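Local coordinates for DPS family dna-binding stress response protein (Thermosynechococcus elongatus, PDB 2C41) that forms a dodecameric Dps-family (ferritin-like) shell that probably binds and oxidises iron and may bind DNA in the stress response, at residues C[60-65]-C[129-134]. Numbering follows the deposited sequence.
Sequences DELAER and ADLYTR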
ATOM      1  N   ASP C  60      24.084  -5.597  -9.394  1.00 13.47           N
ATOM      2  CA  ASP C  60      24.008  -6.708  -8.455  1.00 14.05           C
ATOM      3  C   ASP C  60      23.660  -8.032  -9.146  1.00 13.95           C
ATOM      4  O   ASP C  60      24.181  -9.083  -8.770  1.00 14.11           O
ATOM      5  CB  ASP C  60      23.014  -6.403  -7.338  1.00 14.12           C
ATOM      6  CG  ASP C  60      23.169  -7.346  -6.170  1.00 14.98           C
ATOM      7  OD1 ASP C  60      22.302  -8.219  -6.011  1.00 16.70           O
ATOM      8  OD2 ASP C  60      24.178  -7.248  -5.449  1.00 15.99           O
ATOM      9  N   GLU C  61      22.807  -7.978 -10.171  1.00 14.01           N
ATOM     10  CA  GLU C  61      22.422  -9.182 -10.917  1.00 14.19           C
ATOM     11  C   GLU C  61      23.635  -9.821 -11.601  1.00 13.95           C
ATOM     12  O   GLU C  61      23.826 -11.039 -11.536  1.00 13.49           O
ATOM     13  CB  GLU C  61      21.383  -8.853 -11.983  1.00 14.74           C
ATOM     14  CG  GLU C  61      20.047  -8.431 -11.452  1.00 16.53           C
ATOM     15  CD  GLU C  61      18.966  -8.737 -12.447  1.00 21.12           C
ATOM     16  OE1 GLU C  61      18.653  -7.858 -13.268  1.00 22.37           O
ATOM     17  OE2 GLU C  61      18.467  -9.876 -12.434  1.00 22.81           O
ATOM     18  N   LEU C  62      24.435  -8.984 -12.257  1.00 13.51           N
ATOM     19  CA  LEU C  62      25.626  -9.440 -12.974  1.00 13.62           C
ATOM     20  C   LEU C  62      26.733  -9.885 -12.020  1.00 13.87           C
ATOM     21  O   LEU C  62      27.435 -10.868 -12.284  1.00 14.41           O
ATOM     22  CB  LEU C  62      26.133  -8.343 -13.914  1.00 13.16           C
ATOM     23  CG  LEU C  62      25.219  -8.049 -15.109  1.00 12.56           C
ATOM     24  CD1 LEU C  62      25.540  -6.657 -15.697  1.00 13.07           C
ATOM     25  CD2 LEU C  62      25.338  -9.155 -16.160  1.00 12.91           C
ATOM     26  N   ALA C  63      26.871  -9.174 -10.903  1.00 13.85           N
ATOM     27  CA  ALA C  63      27.869  -9.523  -9.900  1.00 13.65           C
ATOM     28  C   ALA C  63      27.539 -10.852  -9.240  1.00 13.58           C
ATOM     29  O   ALA C  63      28.383 -11.742  -9.160  1.00 13.54           O
ATOM     30  CB  ALA C  63      27.980  -8.422  -8.857  1.00 14.18           C
ATOM     31  N   GLU C  64      26.297 -11.002  -8.791  1.00 13.60           N
ATOM     32  CA  GLU C  64      25.918 -12.229  -8.093  1.00 13.79           C
ATOM     33  C   GLU C  64      25.845 -13.446  -9.019  1.00 13.78           C
ATOM     34  O   GLU C  64      26.026 -14.582  -8.568  1.00 13.87           O
ATOM     35  CB  GLU C  64      24.653 -12.012  -7.260  1.00 13.45           C
ATOM     36  CG  GLU C  64      24.861 -10.887  -6.230  1.00 13.91           C
ATOM     37  CD  GLU C  64      23.996 -11.006  -5.004  1.00 15.90           C
ATOM     38  OE1 GLU C  64      22.863 -11.542  -5.098  1.00 16.72           O
ATOM     39  OE2 GLU C  64      24.462 -10.541  -3.942  1.00 16.44           O
ATOM     40  N   ARG C  65      25.636 -13.211 -10.317  1.00 13.40           N
ATOM     41  CA  ARG C  65      25.696 -14.310 -11.287  1.00 13.55           C
ATOM     42  C   ARG C  65      27.063 -15.005 -11.237  1.00 13.70           C
ATOM     43  O   ARG C  65      27.136 -16.235 -11.274  1.00 13.48           O
ATOM     44  CB  ARG C  65      25.373 -13.836 -12.710  1.00 13.50           C
ATOM     45  CG  ARG C  65      25.164 -14.994 -13.715  1.00 13.61           C
ATOM     46  CD  ARG C  65      23.851 -15.770 -13.458  1.00 13.39           C
ATOM     47  NE  ARG C  65      23.834 -17.052 -14.176  1.00 13.87           N
ATOM     48  CZ  ARG C  65      23.115 -18.111 -13.810  1.00 14.55           C
ATOM     49  NH1 ARG C  65      23.182 -19.241 -14.512  1.00 13.51           N
ATOM     50  NH2 ARG C  65      22.328 -18.049 -12.740  1.00 11.59           N
ATOM     51  N   ALA C 129      22.775 -16.986 -20.183  1.00 13.21           N
ATOM     52  CA  ALA C 129      22.244 -16.563 -21.487  1.00 13.38           C
ATOM     53  C   ALA C 129      20.924 -15.812 -21.295  1.00 13.58           C
ATOM     54  O   ALA C 129      20.687 -14.775 -21.914  1.00 13.56           O
ATOM     55  CB  ALA C 129      22.050 -17.755 -22.417  1.00 13.32           C
ATOM     56  N   ASP C 130      20.079 -16.326 -20.400  1.00 13.56           N
ATOM     57  CA  ASP C 130      18.787 -15.705 -20.109  1.00 13.65           C
ATOM     58  C   ASP C 130      18.959 -14.322 -19.484  1.00 13.31           C
ATOM     59  O   ASP C 130      18.251 -13.388 -19.850  1.00 13.26           O
ATOM     60  CB  ASP C 130      17.943 -16.591 -19.184  1.00 13.89           C
ATOM     61  CG  ASP C 130      16.607 -15.964 -18.851  1.00 14.31           C
ATOM     62  OD1 ASP C 130      15.761 -15.847 -19.764  1.00 15.94           O
ATOM     63  OD2 ASP C 130      16.419 -15.551 -17.690  1.00 15.88           O
ATOM     64  N   LEU C 131      19.902 -14.201 -18.554  1.00 13.07           N
ATOM     65  CA  LEU C 131      20.192 -12.932 -17.906  1.00 13.20           C
ATOM     66  C   LEU C 131      20.543 -11.879 -18.959  1.00 13.22           C
ATOM     67  O   LEU C 131      19.947 -10.802 -18.986  1.00 12.95           O
ATOM     68  CB  LEU C 131      21.326 -13.094 -16.881  1.00 12.94           C
ATOM     69  CG  LEU C 131      21.761 -11.847 -16.104  1.00 13.34           C
ATOM     70  CD1 LEU C 131      20.588 -11.197 -15.379  1.00 14.19           C
ATOM     71  CD2 LEU C 131      22.876 -12.198 -15.126  1.00 14.14           C
ATOM     72  N   TYR C 132      21.482 -12.207 -19.845  1.00 13.00           N
ATOM     73  CA  TYR C 132      21.869 -11.283 -20.910  1.00 13.15           C
ATOM     74  C   TYR C 132      20.707 -10.967 -21.849  1.00 13.36           C
ATOM     75  O   TYR C 132      20.562  -9.830 -22.317  1.00 13.14           O
ATOM     76  CB  TYR C 132      23.048 -11.848 -21.715  1.00 13.13           C
ATOM     77  CG  TYR C 132      24.372 -11.838 -20.977  1.00 12.85           C
ATOM     78  CD1 TYR C 132      25.245 -12.925 -21.059  1.00 13.49           C
ATOM     79  CD2 TYR C 132      24.758 -10.738 -20.201  1.00 14.24           C
ATOM     80  CE1 TYR C 132      26.458 -12.920 -20.384  1.00 13.00           C
ATOM     81  CE2 TYR C 132      25.970 -10.725 -19.523  1.00 13.51           C
ATOM     82  CZ  TYR C 132      26.815 -11.819 -19.624  1.00 14.18           C
ATOM     83  OH  TYR C 132      28.019 -11.787 -18.971  1.00 13.56           O
ATOM     84  N   THR C 133      19.893 -11.985 -22.124  1.00 13.12           N
ATOM     85  CA  THR C 133      18.744 -11.853 -23.026  1.00 13.25           C
ATOM     86  C   THR C 133      17.695 -10.895 -22.457  1.00 13.27           C
ATOM     87  O   THR C 133      17.118 -10.092 -23.192  1.00 13.31           O
ATOM     88  CB  THR C 133      18.132 -13.215 -23.345  1.00 12.93           C
ATOM     89  OG1 THR C 133      19.103 -14.015 -24.032  1.00 13.79           O
ATOM     90  CG2 THR C 133      16.890 -13.075 -24.239  1.00 13.54           C
ATOM     91  N   ARG C 134      17.463 -10.976 -21.149  1.00 13.02           N
ATOM     92  CA  ARG C 134      16.542 -10.052 -20.473  1.00 13.36           C
ATOM     93  C   ARG C 134      17.119  -8.634 -20.404  1.00 13.05           C
ATOM     94  O   ARG C 134      16.456  -7.656 -20.776  1.00 12.61           O
ATOM     95  CB  ARG C 134      16.195 -10.571 -19.070  1.00 12.58           C
ATOM     96  CG  ARG C 134      15.381  -9.584 -18.219  1.00 14.52           C
ATOM     97  CD  ARG C 134      14.757 -10.245 -16.996  1.00 15.23           C
ATOM     98  NE  ARG C 134      15.729 -10.977 -16.179  1.00 17.78           N
ATOM     99  CZ  ARG C 134      16.555 -10.427 -15.285  1.00 19.50           C
ATOM    100  NH1 ARG C 134      17.390 -11.207 -14.605  1.00 18.82           N
ATOM    101  NH2 ARG C 134      16.548  -9.113 -15.051  1.00 18.72           N
TER
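Leu131 packs against Leu62 and Arg65 where two antiparallel helices, 41-68 and 126-149, run side by side in the four-helix bundle of the ferritin-like fold. Their local axes are 11.4 Å apart and inclined at 168°. The tight part is apolar. With its CG anti to the backbone N (chi1 -180°), Leu131 sends CD2 across to the other helix, 3.8 Å from Arg65 CB and 4.0 Å from Leu62 CD2. Leu62 CD2 also meets the Tyr132 ring obliquely, 3.8 Å from CE2, while the Tyr132 hydroxyl is hydrogen-bonded to that of Thr14 on helix 6-35. Only the aliphatic part of Arg65 takes part here; its guanidinium hydrogen-bonds Thr128 and forms a salt bridge with Asp125 of its own chain, and also hydrogen-bonds Gln140 of a neighbouring subunit.

The solvent side is polar instead: Glu61 and Arg134 come at each other from opposite directions, their flat groups nearly coplanar, and Leu131 CD1 comes within 3.9 Å of Glu61 OE2. Were Glu61 an alanine, the Arg134 guanidinium would probably lose this anionic mate and be freer to turn. The grip is end-on and two-pronged: Arg134 NH1 gives to Glu61 OE2 at 2.8 Å, and Arg134 NH2 to the syn lone pair of Glu61 OE1 at 3.0 Å, nearly straight at 170°.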